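Local coordinates for protein CalG4 (Micromonospora echinospora, PDB 3IA7) that folds as a GT-B-type protein of two Rossmann-like domains, each built round a parallel beta-sheet, and carries bound calcium ions in this dimeric model, at residues 11-16 against 57-62; 37-42 against 52-57. All blocks are in the same frame, centred on the assembly; numbering follows the deposited sequence.

In the fold
Contact 2 is strand pairing at the edge of the N-terminal parallel sheet: 37-39 lies beside the outermost strand 53-56, and a ladder of backbone hydrogen bonds carries most of its polar chemistry. Contact 1 joins the loops that leave two strands of the same sheet, 11-16 following strand 6-10 while 57-62 follows strand 53-56, and relies on side chains, with a backbone N-H of Q13 given to the Y57 hydroxyl. Both are partly buried. Y57 belongs to both, bonded through its backbone in contact 2 and through its hydroxyl in contact 1. Q13 to T40 and N11 to Y37 are probable hydrogen bonds linking the two. The outer end of contact 2 reaches solvent and a calcium ion.

Contact 1: 11-16 against 57-62; sequences NVQGHG and YKSEFD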
loop_
_atom_site.group_PDB
_atom_site.type_symbol
_atom_site.label_atom_id
_atom_site.label_comp_id
_atom_site.label_asym_id
_atom_site.label_seq_id
_atom_site.Cartn_x
_atom_site.Cartn_y
_atom_site.Cartn_z
ATOM N N ASN A 11 11.349 -15.685 -8.314
ATOM C CA ASN A 11 10.869 -14.620 -9.164
ATOM C C ASN A 11 12.017 -13.989 -9.953
ATOM O O ASN A 11 13.200 -14.102 -9.568
ATOM C CB ASN A 11 10.150 -13.513 -8.354
ATOM C CG ASN A 11 9.040 -12.787 -9.180
ATOM O OD1 ASN A 11 8.974 -12.854 -10.416
ATOM N ND2 ASN A 11 8.123 -12.174 -8.472
ATOM N N VAL A 12 11.665 -13.377 -11.072
ATOM C CA VAL A 12 12.632 -12.642 -11.873
ATOM C C VAL A 12 12.751 -11.215 -11.272
ATOM O O VAL A 12 11.903 -10.783 -10.497
ATOM C CB VAL A 12 12.251 -12.632 -13.384
ATOM C CG1 VAL A 12 10.939 -11.932 -13.576
ATOM C CG2 VAL A 12 13.335 -11.910 -14.232
ATOM N N GLN A 13 13.814 -10.496 -11.602
ATOM C CA GLN A 13 13.889 -9.134 -11.105
ATOM C C GLN A 13 12.954 -8.259 -11.965
ATOM O O GLN A 13 12.597 -8.621 -13.082
ATOM C CB GLN A 13 15.341 -8.647 -11.025
ATOM C CG GLN A 13 16.035 -8.586 -12.295
ATOM C CD GLN A 13 17.281 -7.681 -12.280
ATOM O OE1 GLN A 13 17.774 -7.156 -11.221
ATOM N NE2 GLN A 13 17.828 -7.527 -13.471
ATOM N N GLY A 14 12.537 -7.125 -11.448
ATOM C CA GLY A 14 11.707 -6.232 -12.228
ATOM C C GLY A 14 10.473 -5.928 -11.421
ATOM O O GLY A 14 9.836 -6.829 -10.819
ATOM N N HIS A 15 10.146 -4.644 -11.405
ATOM C CA HIS A 15 9.131 -4.130 -10.551
ATOM C C HIS A 15 7.804 -4.861 -10.824
ATOM O O HIS A 15 7.063 -5.195 -9.888
ATOM C CB HIS A 15 8.982 -2.623 -10.761
ATOM C CG HIS A 15 7.774 -2.055 -10.094
ATOM N ND1 HIS A 15 7.685 -1.902 -8.724
ATOM C CD2 HIS A 15 6.581 -1.659 -10.597
ATOM C CE1 HIS A 15 6.497 -1.405 -8.413
ATOM N NE2 HIS A 15 5.803 -1.257 -9.530
ATOM N N GLY A 16 7.513 -5.063 -12.112
ATOM C CA GLY A 16 6.241 -5.615 -12.554
ATOM C C GLY A 16 6.025 -7.061 -12.128
ATOM O O GLY A 16 4.891 -7.524 -12.074
ATOM N N TYR A 57 20.428 -14.053 -6.886
ATOM C CA TYR A 57 20.907 -14.590 -8.146
ATOM C C TYR A 57 21.425 -13.407 -8.980
ATOM O O TYR A 57 21.098 -12.232 -8.715
ATOM C CB TYR A 57 19.783 -15.423 -8.850
ATOM C CG TYR A 57 18.808 -14.619 -9.719
ATOM C CD1 TYR A 57 19.020 -14.487 -11.112
ATOM C CD2 TYR A 57 17.704 -13.955 -9.156
ATOM C CE1 TYR A 57 18.116 -13.758 -11.915
ATOM C CE2 TYR A 57 16.808 -13.248 -9.968
ATOM C CZ TYR A 57 17.020 -13.171 -11.337
ATOM O OH TYR A 57 16.163 -12.412 -12.142
ATOM N N LYS A 58 22.239 -13.753 -9.976
ATOM C CA LYS A 58 22.797 -12.822 -10.913
ATOM C C LYS A 58 21.978 -12.874 -12.200
ATOM O O LYS A 58 21.894 -13.910 -12.866
ATOM C CB LYS A 58 24.240 -13.210 -11.217
ATOM C CG LYS A 58 24.822 -12.458 -12.422
ATOM C CD LYS A 58 25.265 -11.076 -12.028
ATOM C CE LYS A 58 26.111 -10.436 -13.156
ATOM N NZ LYS A 58 26.301 -8.981 -12.801
ATOM N N SER A 59 21.369 -11.745 -12.520
ATOM C CA SER A 59 20.533 -11.654 -13.713
ATOM C C SER A 59 21.307 -11.526 -14.980
ATOM O O SER A 59 22.252 -10.707 -15.076
ATOM C CB SER A 59 19.569 -10.465 -13.602
ATOM O OG SER A 59 18.669 -10.420 -14.679
ATOM N N GLU A 60 20.872 -12.302 -15.967
ATOM C CA GLU A 60 21.332 -12.145 -17.361
ATOM C C GLU A 60 21.125 -10.734 -17.904
ATOM O O GLU A 60 21.845 -10.289 -18.796
ATOM C CB GLU A 60 20.632 -13.159 -18.267
ATOM C CG GLU A 60 20.967 -14.594 -17.912
ATOM C CD GLU A 60 22.388 -15.005 -18.323
ATOM O OE1 GLU A 60 22.779 -14.788 -19.478
ATOM O OE2 GLU A 60 23.115 -15.536 -17.462
ATOM N N PHE A 61 20.186 -10.014 -17.313
ATOM C CA PHE A 61 19.796 -8.700 -17.801
ATOM C C PHE A 61 20.723 -7.559 -17.338
ATOM O O PHE A 61 20.538 -6.392 -17.727
ATOM C CB PHE A 61 18.319 -8.452 -17.465
ATOM C CG PHE A 61 17.383 -9.404 -18.176
ATOM C CD1 PHE A 61 17.240 -9.349 -19.566
ATOM C CD2 PHE A 61 16.683 -10.374 -17.480
ATOM C CE1 PHE A 61 16.401 -10.224 -20.224
ATOM C CE2 PHE A 61 15.859 -11.254 -18.135
ATOM C CZ PHE A 61 15.710 -11.179 -19.502
ATOM N N ASP A 62 21.719 -7.900 -16.524
ATOM C CA ASP A 62 22.755 -6.962 -16.160
ATOM C C ASP A 62 23.585 -6.617 -17.388
ATOM O O ASP A 62 23.936 -5.462 -17.589
ATOM C CB ASP A 62 23.629 -7.552 -15.047
ATOM C CG ASP A 62 22.940 -7.479 -13.688
ATOM O OD1 ASP A 62 21.733 -7.166 -13.669
ATOM O OD2 ASP A 62 23.601 -7.725 -12.662
#
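Q13 meets the side chain of Y57 through its backbone: its N-H donates to Y57 OH, with Q13 N 3.1 Å from the oxygen and a bent N-H...O angle of 141°. The backbone N of Q13 arrives at the edge of the ring, near its plane. E86, on helix 75-98, also hydrogen-bonds Y57 OH, tying the phenol to both loop and helix. The first torsion of Y57 (chi1 86°) puts CG between its backbone N and carbonyl carbon, from where the ring extends across to 11-13. Here the loop from strand 6-10 into helix 15-30 meets the loop after strand 53-56, at the C-terminal ends of the parallel strands of the N-terminal Rossmann-like domain.

Van der Waals contacts surround the bond: V12 CG2 lies against Y57 OH at 3.6 Å.

The Q13 side chain runs on past the hydroxyl to S59, its amide plane turned 70° from the tyrosine ring. Q13 NE2 stands 3.4 Å from S59 CB and 4.1 Å from F61 CB, while Q13 OE1 is hydrogen-bonded to T40.

Each loop is also braced from within. S59 OG accepts from F61 N at 3.1 Å in an ST turn and has a second hydrogen bond to E86. K58 NZ makes a salt bridge to D62 OD2 through the anti lone pair. In the other loop, N11 OD1 receives V12 N at 2.8 Å.

One carboxylate, that of E86, thus ties the buried hydroxyls of Y57 and S59 together on the side of the loop facing Q13, and its charge would probably polarise the phenol, consistent with the hydroxyl serving as acceptor for Q13 N.

Contact 2: 37-42 against 52-57; sequences YVTTPL and AEVVLY. With CA (calcium ion), chain C.
Y37 O accepts one hydrogen bond and one weaker CA-H...O contact from the edge strand: V55 N donates at 2.9 Å, from 42° above the carbonyl plane, and the CA-H of V54 approaches the same oxygen. V55 O takes T39 N, at 3.0 Å and closer to its carbonyl plane, and the CA-H of V38. Y37 N to E53 O, the shortest rung at 2.8 Å, starts this parallel ladder, and Y57 N to T39 O ends it.

At the start of the strands Y37 CB touches A52 CB. T39 CG2 meets V54 CG1 at 3.8 Å on one face of the sheet; on the reverse face V38 CG2 packs on V55. Beyond the strands, chi1 61° puts T40 OG1 between backbone N and carbonyl carbon, where it bonds Q13, and sends the methyl over a face of the Y57 ring, CG2 3.9 Å from the centroid, a CH-pi contact. L56 CD2 touches P41 CG at 4.0 Å.

L42 O binds the calcium ion at 2.3 Å, with two waters, E46, and Q225 and H297 of the second subunit. Strands 34-39 and 53-56, with helix 41-49 between them, form a beta-alpha-beta unit: the helix packs through V47 on Y37, A52 and V54, while helix 75-98 covers V55 and Y57 on the other side.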
loop_
_atom_site.group_PDB
_atom_site.type_symbol
_atom_site.label_atom_id
_atom_site.label_comp_id
_atom_site.label_asym_id
_atom_site.label_seq_id
_atom_site.Cartn_x
_atom_site.Cartn_y
_atom_site.Cartn_z
ATOM N N TYR A 37 13.148 -16.060 -0.641
ATOM C CA TYR A 37 12.726 -15.393 -1.850
ATOM C C TYR A 37 13.968 -15.171 -2.727
ATOM O O TYR A 37 14.935 -14.508 -2.286
ATOM C CB TYR A 37 12.020 -14.059 -1.493
ATOM C CG TYR A 37 11.207 -13.425 -2.643
ATOM C CD1 TYR A 37 9.836 -13.247 -2.527
ATOM C CD2 TYR A 37 11.833 -12.929 -3.788
ATOM C CE1 TYR A 37 9.091 -12.662 -3.540
ATOM C CE2 TYR A 37 11.088 -12.341 -4.843
ATOM C CZ TYR A 37 9.702 -12.230 -4.698
ATOM O OH TYR A 37 8.952 -11.605 -5.681
ATOM N N VAL A 38 13.929 -15.735 -3.948
ATOM C CA VAL A 38 15.028 -15.565 -4.902
ATOM C C VAL A 38 14.862 -14.274 -5.714
ATOM O O VAL A 38 13.852 -14.073 -6.461
ATOM C CB VAL A 38 15.172 -16.807 -5.849
ATOM C CG1 VAL A 38 16.388 -16.669 -6.827
ATOM C CG2 VAL A 38 15.228 -18.153 -5.022
ATOM N N THR A 39 15.865 -13.404 -5.594
ATOM C CA THR A 39 15.841 -12.141 -6.299
ATOM C C THR A 39 17.254 -11.577 -6.493
ATOM O O THR A 39 18.233 -12.259 -6.204
ATOM C CB THR A 39 14.903 -11.097 -5.613
ATOM O OG1 THR A 39 14.680 -10.004 -6.525
ATOM C CG2 THR A 39 15.531 -10.618 -4.217
ATOM N N THR A 40 17.361 -10.373 -7.047
ATOM C CA THR A 40 18.653 -9.763 -7.275
ATOM C C THR A 40 18.917 -8.693 -6.213
ATOM O O THR A 40 17.994 -8.332 -5.476
ATOM C CB THR A 40 18.709 -9.089 -8.669
ATOM O OG1 THR A 40 17.709 -8.048 -8.766
ATOM C CG2 THR A 40 18.568 -10.109 -9.782
ATOM N N PRO A 41 20.161 -8.201 -6.125
ATOM C CA PRO A 41 20.391 -7.174 -5.139
ATOM C C PRO A 41 19.436 -5.974 -5.287
ATOM O O PRO A 41 19.065 -5.349 -4.298
ATOM C CB PRO A 41 21.835 -6.795 -5.401
ATOM C CG PRO A 41 22.472 -8.164 -5.749
ATOM C CD PRO A 41 21.440 -8.645 -6.752
ATOM N N LEU A 42 19.049 -5.677 -6.532
ATOM C CA LEU A 42 18.165 -4.524 -6.817
ATOM C C LEU A 42 16.834 -4.563 -6.051
ATOM O O LEU A 42 16.251 -3.531 -5.741
ATOM C CB LEU A 42 17.888 -4.426 -8.335
ATOM C CG LEU A 42 17.081 -3.222 -8.870
ATOM C CD1 LEU A 42 17.627 -1.858 -8.405
ATOM C CD2 LEU A 42 17.019 -3.320 -10.428
ATOM N N ALA A 52 10.580 -11.558 3.880
ATOM C CA ALA A 52 11.306 -12.730 3.383
ATOM C C ALA A 52 12.807 -12.666 3.581
ATOM O O ALA A 52 13.405 -11.564 3.536
ATOM C CB ALA A 52 10.989 -12.991 1.950
ATOM N N GLU A 53 13.419 -13.851 3.736
ATOM C CA GLU A 53 14.869 -14.025 3.629
ATOM C C GLU A 53 15.210 -14.085 2.152
ATOM O O GLU A 53 14.459 -14.702 1.409
ATOM C CB GLU A 53 15.286 -15.392 4.206
ATOM C CG GLU A 53 15.147 -15.559 5.691
ATOM C CD GLU A 53 15.533 -16.975 6.118
ATOM O OE1 GLU A 53 14.733 -17.624 6.834
ATOM O OE2 GLU A 53 16.613 -17.441 5.679
ATOM N N VAL A 54 16.368 -13.564 1.748
ATOM C CA VAL A 54 16.699 -13.447 0.311
ATOM C C VAL A 54 17.800 -14.463 -0.077
ATOM O O VAL A 54 18.778 -14.650 0.662
ATOM C CB VAL A 54 17.095 -12.003 -0.039
ATOM C CG1 VAL A 54 17.843 -11.867 -1.432
ATOM C CG2 VAL A 54 15.853 -11.093 -0.048
ATOM N N VAL A 55 17.608 -15.089 -1.229
ATOM C CA VAL A 55 18.626 -15.860 -1.926
ATOM C C VAL A 55 18.919 -15.042 -3.188
ATOM O O VAL A 55 18.026 -14.846 -4.049
ATOM C CB VAL A 55 18.098 -17.257 -2.329
ATOM C CG1 VAL A 55 19.079 -17.928 -3.390
ATOM C CG2 VAL A 55 17.938 -18.146 -1.070
ATOM N N LEU A 56 20.144 -14.538 -3.303
ATOM C CA LEU A 56 20.495 -13.717 -4.496
ATOM C C LEU A 56 20.836 -14.558 -5.718
ATOM O O LEU A 56 21.459 -15.642 -5.597
ATOM C CB LEU A 56 21.726 -12.827 -4.213
ATOM C CG LEU A 56 21.539 -11.817 -3.081
ATOM C CD1 LEU A 56 22.899 -11.142 -2.820
ATOM C CD2 LEU A 56 20.494 -10.809 -3.479
ATOM N N TYR A 57 20.428 -14.053 -6.886
ATOM C CA TYR A 57 20.907 -14.590 -8.146
ATOM C C TYR A 57 21.425 -13.407 -8.980
ATOM O O TYR A 57 21.098 -12.232 -8.715
ATOM C CB TYR A 57 19.783 -15.423 -8.850
ATOM C CG TYR A 57 18.808 -14.619 -9.719
ATOM C CD1 TYR A 57 19.020 -14.487 -11.112
ATOM C CD2 TYR A 57 17.704 -13.955 -9.156
ATOM C CE1 TYR A 57 18.116 -13.758 -11.915
ATOM C CE2 TYR A 57 16.808 -13.248 -9.968
ATOM C CZ TYR A 57 17.020 -13.171 -11.337
ATOM O OH TYR A 57 16.163 -12.412 -12.142
HETATM CA CA CA C . 16.253 -1.968 -4.086
HETATM O O HOH W 1 17.591 -3.590 -2.869
HETATM O O HOH W 2 18.510 -1.230 -4.589
#